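Local coordinates for protein copper-containing nitrite reductase (Hyphomicrobium denitrificans 1NES1, PDB 6TFO) that probably reduces nitrite to nitric oxide with electrons from cytochrome c, using copper centres in a trimeric multidomain enzyme, at residues 57-62 against 110-115; 82-87 against 103-108. All blocks are in the same frame, centred on the assembly; numbering follows the deposited sequence.

Reading from the N terminus, the chain passes 57-62, a loop running into the start of strand 60-63, then 82-87 and 103-108, and finally 110-115 on strand 111-116. Contact 1 therefore closes the longer loop, of 47 residues, and contact 2 closes one of 15 residues nested inside it. Both lie in the plastocyanin/azurin-like cupredoxin domain. Contact 1 joins parts of one sheet across strand 128-134, whereas contact 2 packs that sheet against the opposing one, through strand 100-106. Their centres are about 10 Å apart, and they touch directly: V62 CG2 lies 3.6 Å from A107 CB, and F113 CD1 lies 3.5 Å from Q86 CG.

Contact 1 of 2, residues 57-62 against 110-115; sequences NPKLVV and VGQFDY
The backbones of N57-L60 and Q112-Y115 run in directions 126° apart and stay well separated, the nearest alpha carbons, those of N57 and Y115, being 8.9 Å apart, so side chains must bridge the gap. Y115 does most of this. With CG set between its own backbone N and carbonyl carbon (chi1 70°), its ring extends to the loop ahead of strand 60-63, and OH donates a short hydrogen bond, 2.5 Å, to P58 O. The hydroxyl lies in the carbonyl plane, on a lone pair, at a C=O...O angle of 133°; P58 O in turn sits at the edge of the Y115 ring, near its plane. P58 CD comes within 3.1 Å of Y115 OH. L60 reaches the ring from another direction: its CG is 3.8 Å from Y115 CE2, the two side chains crossing at about a right angle. A phenylalanine in place of Y115 would probably keep the L60 packing but leave the carbonyl of P58 without this donor. At the exposed margin, the chain of K59 bends at chi3 and brings NZ to 3.9 Å from Q112 OE1, a loose approach; NZ bonds weakly to Q132. N57, whose side chain is about 10 Å from the bound copper, gives ND2 to G126 O and receives Y45 N on OD1. Within the cupredoxin beta-sandwich the tyrosine thus ties this loop to strand 111-116 near the type 1 copper end, where the ligand C117 follows. Backbone bonds from L60 to V130 and Q132 pair strand 60-63, outermost in its sheet within this chain, with strand 128-134, which separates it from strand 111-116, while L34 of strand 30-39, in the other sheet, packs on both P58 and Y115.

Contact 2 of 2, residues 82-87 against 103-108; sequences AVIDQY and FSFIAS
F103 faces A82 and I84 across the interior of the cupredoxin beta-sandwich, where strand 100-106 of one sheet packs on strand 83-84 and the following turn of the other. Its CE1 is 4.1 Å from A82 CB, and I84 CG1 approaches the ring edge near its plane; A82 itself lies about 8 Å, side chain to metal, from the bound copper whose ligands include H80 and C117. S104 instead joins the assembly, its OG hydrogen-bonded to P266 O of a second subunit. F105, two residues beyond F103, again turns inward. Its chi1 of 62° tucks the ring over its own main chain, from where it reaches both I84 and Y87. I84 CD1 meets F105 CZ at 4.0 Å, the side chains crossing at about a right angle, while F105 CD2 stands 3.7 Å above one face of the Y87 ring, offset toward the rim. The two ring planes are inclined at 37° with centroids 4.9 Å apart, an oblique pairing. L131 of strand 128-134 also packs on both these rings. At I106 the backbone takes over: its carbonyl O is 3.2 Å from Y87 CE1. A107 centres an inverse gamma turn, consistent with the weak hydrogen bond from S108 N to I106 O, and this turn borders the far end of the tyrosine. Y87 OH hydrogen-bonds to K109 N, just past the segment, and S108 adds a last touch, its OG lying 3.7 Å from Y87 CE1.

Contact 1 of 2, residues 57-62 against 110-115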
ATOM      1  N   ASN C  57      24.827  -9.560  -3.292  1.00 44.41           N
ATOM      2  CA  ASN C  57      26.227  -9.529  -3.782  1.00 47.89           C
ATOM      3  C   ASN C  57      26.484 -10.764  -4.647  1.00 51.48           C
ATOM      4  O   ASN C  57      27.426 -11.523  -4.396  1.00 46.73           O
ATOM      5  CB  ASN C  57      27.191  -9.362  -2.613  1.00 45.61           C
ATOM      6  CG  ASN C  57      26.989  -8.039  -1.910  1.00 49.92           C
ATOM      7  OD1 ASN C  57      26.591  -7.065  -2.554  1.00 43.72           O
ATOM      8  ND2 ASN C  57      27.225  -7.999  -0.595  1.00 49.11           N
ATOM      9  N   PRO C  58      25.692 -10.972  -5.731  1.00 49.57           N
ATOM     10  CA  PRO C  58      25.764 -12.203  -6.518  1.00 52.07           C
ATOM     11  C   PRO C  58      27.124 -12.352  -7.197  1.00 51.44           C
ATOM     12  O   PRO C  58      27.705 -11.344  -7.598  1.00 51.93           O
ATOM     13  CB  PRO C  58      24.659 -12.077  -7.581  1.00 50.62           C
ATOM     14  CG  PRO C  58      24.441 -10.581  -7.679  1.00 50.81           C
ATOM     15  CD  PRO C  58      24.704 -10.037  -6.284  1.00 49.30           C
ATOM     16  N   LYS C  59      27.586 -13.600  -7.307  1.00 53.55           N
ATOM     17  CA  LYS C  59      28.771 -13.939  -8.128  1.00 55.87           C
ATOM     18  C   LYS C  59      28.342 -13.805  -9.597  1.00 52.30           C
ATOM     19  O   LYS C  59      27.327 -14.429  -9.992  1.00 46.66           O
ATOM     20  CB  LYS C  59      29.304 -15.333  -7.791  1.00 57.06           C
ATOM     21  CG  LYS C  59      30.569 -15.708  -8.545  1.00 62.15           C
ATOM     22  CD  LYS C  59      31.000 -17.129  -8.336  1.00 68.86           C
ATOM     23  CE  LYS C  59      31.971 -17.257  -7.185  1.00 75.22           C
ATOM     24  NZ  LYS C  59      32.696 -18.545  -7.222  1.00 81.45           N
ATOM     25  N   LEU C  60      29.064 -12.978 -10.355  1.00 50.77           N
ATOM     26  CA  LEU C  60      28.839 -12.775 -11.807  1.00 47.67           C
ATOM     27  C   LEU C  60      29.807 -13.687 -12.566  1.00 47.78           C
ATOM     28  O   LEU C  60      31.019 -13.363 -12.641  1.00 47.50           O
ATOM     29  CB  LEU C  60      29.065 -11.291 -12.101  1.00 45.43           C
ATOM     30  CG  LEU C  60      28.265 -10.324 -11.234  1.00 44.19           C
ATOM     31  CD1 LEU C  60      28.404  -8.902 -11.742  1.00 42.64           C
ATOM     32  CD2 LEU C  60      26.790 -10.699 -11.155  1.00 47.23           C
ATOM     33  N   VAL C  61      29.310 -14.832 -13.045  1.00 50.78           N
ATOM     34  CA  VAL C  61      30.156 -15.832 -13.768  1.00 55.12           C
ATOM     35  C   VAL C  61      30.145 -15.502 -15.265  1.00 49.81           C
ATOM     36  O   VAL C  61      29.061 -15.496 -15.885  1.00 49.16           O
ATOM     37  CB  VAL C  61      29.720 -17.283 -13.506  1.00 58.46           C
ATOM     38  CG1 VAL C  61      30.460 -18.251 -14.419  1.00 56.90           C
ATOM     39  CG2 VAL C  61      29.907 -17.667 -12.049  1.00 58.69           C
ATOM     40  N   VAL C  62      31.330 -15.238 -15.794  1.00 47.71           N
ATOM     41  CA  VAL C  62      31.568 -14.875 -17.218  1.00 54.87           C
ATOM     42  C   VAL C  62      32.733 -15.724 -17.726  1.00 56.93           C
ATOM     43  O   VAL C  62      33.569 -16.130 -16.909  1.00 51.17           O
ATOM     44  CB  VAL C  62      31.822 -13.370 -17.420  1.00 56.37           C
ATOM     45  CG1 VAL C  62      30.719 -12.524 -16.809  1.00 56.96           C
ATOM     46  CG2 VAL C  62      33.184 -12.919 -16.921  1.00 57.49           C
ATOM     47  N   VAL C 110      41.197 -14.162 -16.915  1.00 62.34           N
ATOM     48  CA  VAL C 110      40.618 -15.230 -16.047  1.00 61.58           C
ATOM     49  C   VAL C 110      40.939 -14.889 -14.590  1.00 58.93           C
ATOM     50  O   VAL C 110      41.996 -14.260 -14.346  1.00 61.62           O
ATOM     51  CB  VAL C 110      41.151 -16.635 -16.412  1.00 61.81           C
ATOM     52  CG1 VAL C 110      41.035 -17.631 -15.268  1.00 62.92           C
ATOM     53  CG2 VAL C 110      40.454 -17.214 -17.624  1.00 64.18           C
ATOM     54  N   GLY C 111      40.061 -15.286 -13.669  1.00 59.69           N
ATOM     55  CA  GLY C 111      40.272 -15.132 -12.216  1.00 61.40           C
ATOM     56  C   GLY C 111      39.057 -14.560 -11.516  1.00 56.55           C
ATOM     57  O   GLY C 111      37.933 -14.610 -12.090  1.00 57.32           O
ATOM     58  N   GLN C 112      39.260 -14.061 -10.296  1.00 54.89           N
ATOM     59  CA  GLN C 112      38.176 -13.481  -9.462  1.00 55.65           C
ATOM     60  C   GLN C 112      38.513 -12.022  -9.175  1.00 51.49           C
ATOM     61  O   GLN C 112      39.648 -11.747  -8.826  1.00 50.72           O
ATOM     62  CB  GLN C 112      37.983 -14.277  -8.176  1.00 59.01           C
ATOM     63  CG  GLN C 112      37.849 -15.772  -8.413  1.00 63.81           C
ATOM     64  CD  GLN C 112      36.859 -16.412  -7.475  1.00 66.00           C
ATOM     65  OE1 GLN C 112      36.407 -17.520  -7.714  1.00 74.84           O
ATOM     66  NE2 GLN C 112      36.490 -15.703  -6.422  1.00 60.82           N
ATOM     67  N   PHE C 113      37.538 -11.137  -9.339  1.00 51.70           N
ATOM     68  CA  PHE C 113      37.711  -9.666  -9.294  1.00 58.05           C
ATOM     69  C   PHE C 113      36.543  -9.082  -8.513  1.00 57.80           C
ATOM     70  O   PHE C 113      35.409  -9.465  -8.808  1.00 54.12           O
ATOM     71  CB  PHE C 113      37.789  -9.083 -10.712  1.00 58.87           C
ATOM     72  CG  PHE C 113      38.800  -9.768 -11.599  1.00 57.29           C
ATOM     73  CD1 PHE C 113      40.136  -9.388 -11.593  1.00 58.07           C
ATOM     74  CD2 PHE C 113      38.420 -10.819 -12.414  1.00 53.89           C
ATOM     75  CE1 PHE C 113      41.061 -10.032 -12.403  1.00 55.50           C
ATOM     76  CE2 PHE C 113      39.348 -11.459 -13.229  1.00 54.28           C
ATOM     77  CZ  PHE C 113      40.668 -11.083 -13.211  1.00 52.72           C
ATOM     78  N   ASP C 114      36.827  -8.221  -7.534  1.00 60.46           N
ATOM     79  CA  ASP C 114      35.791  -7.548  -6.718  1.00 54.51           C
ATOM     80  C   ASP C 114      35.117  -6.491  -7.575  1.00 46.68           C
ATOM     81  O   ASP C 114      35.832  -5.682  -8.186  1.00 52.14           O
ATOM     82  CB  ASP C 114      36.370  -6.929  -5.447  1.00 57.57           C
ATOM     83  CG  ASP C 114      36.625  -7.940  -4.338  1.00 57.70           C
ATOM     84  OD1 ASP C 114      36.301  -9.133  -4.530  1.00 59.86           O
ATOM     85  OD2 ASP C 114      37.158  -7.523  -3.297  1.00 58.00           O
ATOM     86  N   TYR C 115      33.792  -6.538  -7.628  1.00 45.54           N
ATOM     87  CA  TYR C 115      32.957  -5.354  -7.921  1.00 44.58           C
ATOM     88  C   TYR C 115      32.523  -4.773  -6.581  1.00 44.67           C
ATOM     89  O   TYR C 115      32.096  -5.550  -5.702  1.00 44.83           O
ATOM     90  CB  TYR C 115      31.804  -5.718  -8.851  1.00 46.84           C
ATOM     91  CG  TYR C 115      30.690  -6.573  -8.304  1.00 45.39           C
ATOM     92  CD1 TYR C 115      29.568  -5.991  -7.727  1.00 46.09           C
ATOM     93  CD2 TYR C 115      30.689  -7.941  -8.494  1.00 44.50           C
ATOM     94  CE1 TYR C 115      28.505  -6.756  -7.283  1.00 46.30           C
ATOM     95  CE2 TYR C 115      29.639  -8.724  -8.048  1.00 43.92           C
ATOM     96  CZ  TYR C 115      28.547  -8.130  -7.437  1.00 46.98           C
ATOM     97  OH  TYR C 115      27.494  -8.885  -7.008  1.00 45.01           O
TER

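Contact 2 of 2, residues 82-87 against 103-108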
ATOM      1  N   ALA C  82      29.423   1.018  -9.086  1.00 38.61           N
ATOM      2  CA  ALA C  82      30.089  -0.293  -9.085  1.00 41.09           C
ATOM      3  C   ALA C  82      31.432  -0.105  -9.785  1.00 44.98           C
ATOM      4  O   ALA C  82      31.451   0.572 -10.830  1.00 50.79           O
ATOM      5  CB  ALA C  82      29.210  -1.313  -9.771  1.00 41.07           C
ATOM      6  N   VAL C  83      32.497  -0.642  -9.211  1.00 43.70           N
ATOM      7  CA  VAL C  83      33.881  -0.497  -9.724  1.00 43.12           C
ATOM      8  C   VAL C  83      34.509  -1.888  -9.779  1.00 46.07           C
ATOM      9  O   VAL C  83      34.287  -2.680  -8.841  1.00 41.77           O
ATOM     10  CB  VAL C  83      34.697   0.461  -8.844  1.00 44.76           C
ATOM     11  CG1 VAL C  83      36.126   0.614  -9.354  1.00 47.85           C
ATOM     12  CG2 VAL C  83      34.023   1.810  -8.725  1.00 42.92           C
ATOM     13  N   ILE C  84      35.262  -2.161 -10.845  1.00 48.45           N
ATOM     14  CA  ILE C  84      36.115  -3.378 -11.011  1.00 52.44           C
ATOM     15  C   ILE C  84      37.513  -2.883 -11.384  1.00 59.63           C
ATOM     16  O   ILE C  84      37.664  -2.308 -12.494  1.00 65.77           O
ATOM     17  CB  ILE C  84      35.499  -4.306 -12.074  1.00 51.92           C
ATOM     18  CG1 ILE C  84      33.974  -4.353 -11.940  1.00 51.19           C
ATOM     19  CG2 ILE C  84      36.143  -5.684 -12.025  1.00 48.53           C
ATOM     20  CD1 ILE C  84      33.327  -5.562 -12.565  1.00 51.92           C
ATOM     21  N   ASP C  85      38.476  -3.008 -10.471  1.00 68.09           N
ATOM     22  CA  ASP C  85      39.765  -2.263 -10.566  1.00 70.86           C
ATOM     23  C   ASP C  85      40.577  -2.779 -11.760  1.00 75.70           C
ATOM     24  O   ASP C  85      41.077  -1.930 -12.540  1.00 70.61           O
ATOM     25  CB  ASP C  85      40.560  -2.340  -9.257  1.00 68.69           C
ATOM     26  CG  ASP C  85      39.994  -1.456  -8.149  1.00 64.76           C
ATOM     27  OD1 ASP C  85      39.258  -0.515  -8.457  1.00 58.47           O
ATOM     28  OD2 ASP C  85      40.290  -1.720  -6.989  1.00 70.56           O
ATOM     29  N   GLN C  86      40.655  -4.107 -11.914  1.00 77.71           N
ATOM     30  CA  GLN C  86      41.612  -4.814 -12.808  1.00 75.37           C
ATOM     31  C   GLN C  86      41.195  -4.598 -14.262  1.00 72.91           C
ATOM     32  O   GLN C  86      42.000  -4.900 -15.141  1.00 80.90           O
ATOM     33  CB  GLN C  86      41.681  -6.305 -12.462  1.00 75.48           C
ATOM     34  CG  GLN C  86      42.023  -6.554 -11.001  1.00 85.53           C
ATOM     35  CD  GLN C  86      40.919  -6.185 -10.030  1.00 90.67           C
ATOM     36  OE1 GLN C  86      39.758  -5.964 -10.393  1.00 84.95           O
ATOM     37  NE2 GLN C  86      41.286  -6.116  -8.761  1.00 92.34           N
ATOM     38  N   TYR C  87      39.965  -4.117 -14.484  1.00 65.90           N
ATOM     39  CA  TYR C  87      39.373  -3.816 -15.812  1.00 56.86           C
ATOM     40  C   TYR C  87      39.197  -2.306 -15.992  1.00 51.89           C
ATOM     41  O   TYR C  87      38.618  -1.889 -16.996  1.00 50.25           O
ATOM     42  CB  TYR C  87      38.034  -4.539 -15.962  1.00 56.18           C
ATOM     43  CG  TYR C  87      38.198  -6.019 -16.183  1.00 57.39           C
ATOM     44  CD1 TYR C  87      38.585  -6.499 -17.410  1.00 58.29           C
ATOM     45  CD2 TYR C  87      38.041  -6.935 -15.159  1.00 59.15           C
ATOM     46  CE1 TYR C  87      38.761  -7.848 -17.631  1.00 57.81           C
ATOM     47  CE2 TYR C  87      38.224  -8.289 -15.363  1.00 59.74           C
ATOM     48  CZ  TYR C  87      38.584  -8.754 -16.610  1.00 57.78           C
ATOM     49  OH  TYR C  87      38.754 -10.086 -16.853  1.00 65.88           O
ATOM     50  N   PHE C 103      27.538   0.036 -17.795  1.00 45.34           N
ATOM     51  CA  PHE C 103      28.954   0.037 -18.229  1.00 43.78           C
ATOM     52  C   PHE C 103      29.265  -1.356 -18.780  1.00 45.76           C
ATOM     53  O   PHE C 103      28.525  -2.334 -18.484  1.00 47.59           O
ATOM     54  CB  PHE C 103      29.881   0.488 -17.096  1.00 49.47           C
ATOM     55  CG  PHE C 103      30.066  -0.456 -15.924  1.00 49.90           C
ATOM     56  CD1 PHE C 103      29.124  -0.515 -14.908  1.00 54.39           C
ATOM     57  CD2 PHE C 103      31.208  -1.240 -15.803  1.00 47.79           C
ATOM     58  CE1 PHE C 103      29.304  -1.371 -13.827  1.00 51.79           C
ATOM     59  CE2 PHE C 103      31.389  -2.081 -14.716  1.00 47.62           C
ATOM     60  CZ  PHE C 103      30.438  -2.148 -13.733  1.00 48.12           C
ATOM     61  N   SER C 104      30.291  -1.447 -19.622  1.00 41.52           N
ATOM     62  CA  SER C 104      30.710  -2.738 -20.213  1.00 41.81           C
ATOM     63  C   SER C 104      32.230  -2.791 -20.333  1.00 41.76           C
ATOM     64  O   SER C 104      32.902  -1.766 -20.157  1.00 35.74           O
ATOM     65  CB  SER C 104      30.056  -2.946 -21.530  1.00 42.41           C
ATOM     66  OG  SER C 104      30.366  -1.851 -22.367  1.00 45.76           O
ATOM     67  N   PHE C 105      32.725  -3.980 -20.630  1.00 43.47           N
ATOM     68  CA  PHE C 105      34.167  -4.275 -20.728  1.00 44.60           C
ATOM     69  C   PHE C 105      34.274  -5.690 -21.284  1.00 44.73           C
ATOM     70  O   PHE C 105      33.239  -6.412 -21.273  1.00 45.25           O
ATOM     71  CB  PHE C 105      34.835  -4.124 -19.356  1.00 50.22           C
ATOM     72  CG  PHE C 105      34.322  -5.078 -18.300  1.00 47.49           C
ATOM     73  CD1 PHE C 105      33.233  -4.746 -17.509  1.00 47.25           C
ATOM     74  CD2 PHE C 105      34.938  -6.306 -18.091  1.00 49.54           C
ATOM     75  CE1 PHE C 105      32.757  -5.632 -16.555  1.00 51.86           C
ATOM     76  CE2 PHE C 105      34.465  -7.196 -17.137  1.00 48.13           C
ATOM     77  CZ  PHE C 105      33.371  -6.859 -16.371  1.00 51.28           C
ATOM     78  N   ILE C 106      35.470  -6.051 -21.745  1.00 44.28           N
ATOM     79  CA  ILE C 106      35.786  -7.416 -22.235  1.00 48.54           C
ATOM     80  C   ILE C 106      36.441  -8.175 -21.091  1.00 46.61           C
ATOM     81  O   ILE C 106      37.462  -7.689 -20.599  1.00 44.53           O
ATOM     82  CB  ILE C 106      36.688  -7.356 -23.485  1.00 49.76           C
ATOM     83  CG1 ILE C 106      36.084  -6.464 -24.577  1.00 42.96           C
ATOM     84  CG2 ILE C 106      36.965  -8.766 -23.986  1.00 54.42           C
ATOM     85  CD1 ILE C 106      36.700  -6.643 -25.939  1.00 43.81           C
ATOM     86  N   ALA C 107      35.880  -9.326 -20.721  1.00 47.46           N
ATOM     87  CA  ALA C 107      36.418 -10.205 -19.660  1.00 53.78           C
ATOM     88  C   ALA C 107      37.663 -10.930 -20.194  1.00 52.09           C
ATOM     89  O   ALA C 107      37.599 -12.150 -20.419  1.00 54.01           O
ATOM     90  CB  ALA C 107      35.339 -11.157 -19.191  1.00 56.16           C
ATOM     91  N   SER C 108      38.751 -10.183 -20.388  1.00 51.23           N
ATOM     92  CA  SER C 108      39.999 -10.622 -21.054  1.00 54.50           C
ATOM     93  C   SER C 108      40.899 -11.428 -20.114  1.00 62.10           C
ATOM     94  O   SER C 108      41.700 -12.224 -20.632  1.00 64.26           O
ATOM     95  CB  SER C 108      40.724  -9.449 -21.630  1.00 53.37           C
ATOM     96  OG  SER C 108      40.751  -8.369 -20.723  1.00 55.90           O
TER